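Local coordinates for protein 4-dehydrase (PDB 2PO3) that probably transfers an amino group with pyridoxal phosphate to form an amino TDP-sugar on the route to desosamine, at residues E58-G63 with T254-F259; G144-L147 with P151-A154. All coordinates share one frame; numbering follows the deposited sequence.

Interaction 1 of 2, residues E58-G63 with T254-F259; sequences EERVAG and TSLDAF
R60 and L256 mark the closest backbone approach between helices 52-65 and 246-276, 8.3 Å from CA to CA. Both helices belong to the pyridoxal phosphate-dependent aminotransferase fold of the DegT/DnrJ/EryC1 family, and at this separation side chains bridge the gap. R60 does most of the bridging. Its chain bends at chi3 (56°), and the bend turns the guanidinium toward L256 and D257. L256 comes to meet it from the other direction: its CD1 lies alongside the aliphatic stem, 3.6 Å from R60 CB, and also approaches R60 NE. Further out, L256 CB sits above one face of the guanidinium, displaced toward its rim, 3.4 Å from R60 NH2. D257 takes the edge of the same group, its side chain crossing that of R60 at about a right angle, with carboxylate and guanidinium planes 28° apart. L256 also touches F57 and L64 of helix 52-65, while D257 OD2 pairs with R37, so the carboxylate lies between two arginines. A glycine in place of R60 would probably cost D257 OD1 its salt bridge, leaving R37 alone of the two arginines, and strip L256 of the stem and flat group it packs against. The salt bridge rests mainly on R60 NH1, which donates to D257 OD1 at 2.9 Å from above the carboxylate plane; R60 NH2 adds a weak 3.4 Å bond to the same D257 OD1.

Interaction 2 of 2, residues G144-L147 with P151-A154; sequences GVHL and PCAA
H146 and C152 meet across the turn that follows strand 139-145. The backbone N of C152 donates to H146 ND1 at 3.1 Å, with an N-H...acceptor angle of 159° and the donor tilted 23° out of the imidazole plane. With CG beside the backbone N and anti to the carbonyl carbon (chi1 -57°), H146 brings its ring edge to this peptide N-H. ND1 is the acceptor here, while NE2 is hydrogen-bonded to E192 OE1; with both ring nitrogens engaged and F170 meeting the ring, its rotation is probably fixed. The tight part continues at the sulfur: C152 SG lies against the strand end, 3.2 Å from V145 O and 3.6 Å from V145 N. G144 lies against the sulfur too, its C 4.0 Å from C152 SG. Packing is looser around P151, whose CB stays 4.1 Å from H146 ND1, although its CA comes to 3.4 Å from the same nitrogen. The sulfur also stands obliquely to the imidazole, 4.7 Å from C152 SG to the H146 ring centroid. All five touching residues are buried; solvent comes nearest at A153, which is partly exposed, takes no part in the contact and occupies the N-cap position of helix 154-163. H146 itself centres an inverse gamma turn just past the strand. The loop is the strand-to-helix link of a beta-alpha-beta crossover, in which helix 154-163 leads on to the neighbouring parallel strand 167-171.

Interaction 2 is nested in the sequence loop that interaction 1 closes, yet the two do not touch: their centres lie 22 Å apart and their nearest atoms about 12 Å. In interaction 2, the side chain of V145 is about 4 Å from the bound adduct of cofactor and TDP-sugar and about 9 Å from that of K200, the predicted cofactor lysine, to which no cofactor is attached in this structure. In interaction 1, the L256 side chain is about 10 Å from the K200 side chain. V145 thus puts the end of strand 139-145 beside the ligand, whereas 58-63 and 254-259 join two helices farther from the chain centre.

Interaction 1 of 2, residues E58-G63 with T254-F259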
loop_
_atom_site.group_PDB
_atom_site.type_symbol
_atom_site.label_atom_id
_atom_site.label_comp_id
_atom_site.label_asym_id
_atom_site.label_seq_id
_atom_site.Cartn_x
_atom_site.Cartn_y
_atom_site.Cartn_z
ATOM N N GLU A 58 -13.179 -7.978 6.512
ATOM C CA GLU A 58 -12.517 -8.027 7.805
ATOM C C GLU A 58 -13.152 -9.048 8.710
ATOM O O GLU A 58 -12.490 -9.739 9.502
ATOM C CB GLU A 58 -12.486 -6.636 8.484
ATOM C CG GLU A 58 -11.493 -5.678 7.811
ATOM C CD GLU A 58 -11.637 -4.316 8.385
ATOM O OE1 GLU A 58 -12.664 -3.945 8.892
ATOM O OE2 GLU A 58 -10.568 -3.582 8.300
ATOM N N GLU A 59 -14.474 -9.110 8.586
ATOM C CA GLU A 59 -15.273 -10.010 9.396
ATOM C C GLU A 59 -15.014 -11.482 9.095
ATOM O O GLU A 59 -14.736 -12.296 9.989
ATOM C CB GLU A 59 -16.759 -9.637 9.267
ATOM C CG GLU A 59 -17.637 -10.447 10.235
ATOM C CD GLU A 59 -19.079 -10.333 9.866
ATOM O OE1 GLU A 59 -19.886 -9.745 10.571
ATOM O OE2 GLU A 59 -19.353 -10.859 8.685
ATOM N N ARG A 60 -15.128 -11.796 7.803
ATOM C CA ARG A 60 -14.885 -13.129 7.363
ATOM C C ARG A 60 -13.441 -13.467 7.704
ATOM O O ARG A 60 -13.136 -14.493 8.320
ATOM C CB ARG A 60 -15.209 -13.278 5.884
ATOM C CG ARG A 60 -16.613 -12.799 5.549
ATOM C CD ARG A 60 -16.916 -13.025 4.081
ATOM N NE ARG A 60 -16.744 -14.421 3.664
ATOM C CZ ARG A 60 -16.903 -14.822 2.392
ATOM N NH1 ARG A 60 -17.296 -13.973 1.437
ATOM N NH2 ARG A 60 -16.744 -16.107 2.081
ATOM N N VAL A 61 -12.536 -12.577 7.338
ATOM C CA VAL A 61 -11.135 -12.832 7.643
ATOM C C VAL A 61 -10.883 -13.184 9.092
ATOM O O VAL A 61 -10.217 -14.181 9.368
ATOM C CB VAL A 61 -10.183 -11.745 7.129
ATOM C CG1 VAL A 61 -8.793 -11.985 7.719
ATOM C CG2 VAL A 61 -10.173 -11.730 5.588
ATOM N N ALA A 62 -11.423 -12.375 10.022
ATOM C CA ALA A 62 -11.225 -12.647 11.440
ATOM C C ALA A 62 -11.835 -13.984 11.882
ATOM O O ALA A 62 -11.287 -14.721 12.703
ATOM C CB ALA A 62 -11.604 -11.481 12.354
ATOM N N GLY A 63 -12.985 -14.296 11.309
ATOM C CA GLY A 63 -13.613 -15.537 11.677
ATOM C C GLY A 63 -12.691 -16.690 11.382
ATOM O O GLY A 63 -12.491 -17.558 12.234
ATOM N N THR A 254 -15.162 -12.258 -3.021
ATOM C CA THR A 254 -15.515 -13.144 -4.115
ATOM C C THR A 254 -14.533 -14.294 -4.184
ATOM O O THR A 254 -14.829 -15.386 -4.679
ATOM C CB THR A 254 -15.492 -12.354 -5.441
ATOM O OG1 THR A 254 -16.256 -11.166 -5.351
ATOM C CG2 THR A 254 -15.912 -13.207 -6.626
ATOM N N SER A 255 -13.349 -14.009 -3.670
ATOM C CA SER A 255 -12.294 -14.992 -3.663
ATOM C C SER A 255 -12.468 -15.910 -2.463
ATOM O O SER A 255 -12.251 -17.130 -2.504
ATOM C CB SER A 255 -10.954 -14.274 -3.701
ATOM O OG SER A 255 -9.886 -15.194 -3.716
ATOM N N LEU A 256 -12.896 -15.315 -1.370
ATOM C CA LEU A 256 -13.143 -16.075 -0.167
ATOM C C LEU A 256 -14.268 -17.053 -0.476
ATOM O O LEU A 256 -14.347 -18.136 0.059
ATOM C CB LEU A 256 -13.667 -15.167 0.961
ATOM C CG LEU A 256 -12.633 -14.425 1.794
ATOM C CD1 LEU A 256 -13.424 -13.559 2.773
ATOM C CD2 LEU A 256 -11.737 -15.413 2.551
ATOM N N ASP A 257 -15.155 -16.636 -1.352
ATOM C CA ASP A 257 -16.290 -17.433 -1.751
ATOM C C ASP A 257 -15.864 -18.710 -2.432
ATOM O O ASP A 257 -16.518 -19.735 -2.269
ATOM C CB ASP A 257 -17.277 -16.649 -2.681
ATOM C CG ASP A 257 -18.112 -15.535 -2.039
ATOM O OD1 ASP A 257 -18.259 -15.417 -0.827
ATOM O OD2 ASP A 257 -18.691 -14.716 -2.910
ATOM N N ALA A 258 -14.775 -18.637 -3.206
ATOM C CA ALA A 258 -14.258 -19.791 -3.949
ATOM C C ALA A 258 -13.299 -20.676 -3.166
ATOM O O ALA A 258 -12.897 -21.761 -3.622
ATOM C CB ALA A 258 -13.540 -19.282 -5.204
ATOM N N PHE A 259 -12.920 -20.168 -2.005
ATOM C CA PHE A 259 -11.961 -20.812 -1.150
ATOM C C PHE A 259 -12.176 -22.314 -0.915
ATOM O O PHE A 259 -11.311 -23.174 -1.109
ATOM C CB PHE A 259 -11.729 -19.973 0.115
ATOM C CG PHE A 259 -10.438 -20.289 0.848
ATOM C CD1 PHE A 259 -9.342 -20.816 0.159
ATOM C CD2 PHE A 259 -10.323 -20.042 2.220
ATOM C CE1 PHE A 259 -8.139 -21.095 0.806
ATOM C CE2 PHE A 259 -9.129 -20.312 2.889
ATOM C CZ PHE A 259 -8.051 -20.848 2.179
#

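Interaction 2 of 2, residues G144-L147 with P151-A154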
loop_
_atom_site.group_PDB
_atom_site.type_symbol
_atom_site.label_atom_id
_atom_site.label_comp_id
_atom_site.label_asym_id
_atom_site.label_seq_id
_atom_site.Cartn_x
_atom_site.Cartn_y
_atom_site.Cartn_z
ATOM N N GLY A 144 7.578 -15.565 13.962
ATOM C CA GLY A 144 7.699 -16.866 13.302
ATOM C C GLY A 144 6.968 -16.812 11.955
ATOM O O GLY A 144 6.194 -15.877 11.688
ATOM N N VAL A 145 7.236 -17.780 11.080
ATOM C CA VAL A 145 6.586 -17.849 9.768
ATOM C C VAL A 145 5.898 -19.204 9.613
ATOM O O VAL A 145 6.557 -20.232 9.740
ATOM C CB VAL A 145 7.513 -17.580 8.564
ATOM C CG1 VAL A 145 6.742 -17.613 7.247
ATOM C CG2 VAL A 145 8.221 -16.224 8.677
ATOM N N HIS A 146 4.589 -19.242 9.340
ATOM C CA HIS A 146 3.966 -20.552 9.161
ATOM C C HIS A 146 4.331 -20.896 7.734
ATOM O O HIS A 146 3.607 -20.514 6.802
ATOM C CB HIS A 146 2.428 -20.477 9.264
ATOM C CG HIS A 146 2.004 -19.901 10.573
ATOM N ND1 HIS A 146 2.601 -20.308 11.752
ATOM C CD2 HIS A 146 1.038 -19.002 10.872
ATOM C CE1 HIS A 146 2.001 -19.635 12.729
ATOM N NE2 HIS A 146 1.059 -18.843 12.242
ATOM N N LEU A 147 5.475 -21.562 7.570
ATOM C CA LEU A 147 5.983 -21.916 6.249
ATOM C C LEU A 147 5.096 -22.811 5.377
ATOM O O LEU A 147 4.845 -23.956 5.703
ATOM C CB LEU A 147 7.436 -22.420 6.351
ATOM C CG LEU A 147 8.191 -22.411 5.017
ATOM C CD1 LEU A 147 8.465 -20.983 4.525
ATOM C CD2 LEU A 147 9.490 -23.226 5.123
ATOM N N PRO A 151 1.733 -24.485 10.656
ATOM C CA PRO A 151 1.918 -23.649 11.821
ATOM C C PRO A 151 3.177 -23.924 12.591
ATOM O O PRO A 151 3.621 -25.053 12.711
ATOM C CB PRO A 151 0.672 -23.816 12.683
ATOM C CG PRO A 151 -0.381 -24.401 11.756
ATOM C CD PRO A 151 0.402 -25.159 10.680
ATOM N N CYS A 152 3.762 -22.880 13.119
ATOM C CA CYS A 152 4.944 -22.951 13.991
ATOM C C CYS A 152 4.586 -23.610 15.323
ATOM O O CYS A 152 3.400 -23.846 15.594
ATOM C CB CYS A 152 5.429 -21.541 14.334
ATOM S SG CYS A 152 6.115 -20.632 12.905
ATOM N N ALA A 153 5.645 -23.880 16.122
ATOM C CA ALA A 153 5.528 -24.456 17.513
ATOM C C ALA A 153 5.299 -23.269 18.443
ATOM O O ALA A 153 6.171 -22.886 19.253
ATOM C CB ALA A 153 6.825 -25.163 17.910
ATOM N N ALA A 154 4.116 -22.692 18.309
ATOM C CA ALA A 154 3.809 -21.460 19.027
ATOM C C ALA A 154 3.928 -21.620 20.532
ATOM O O ALA A 154 4.659 -20.820 21.157
ATOM C CB ALA A 154 2.441 -20.892 18.612
#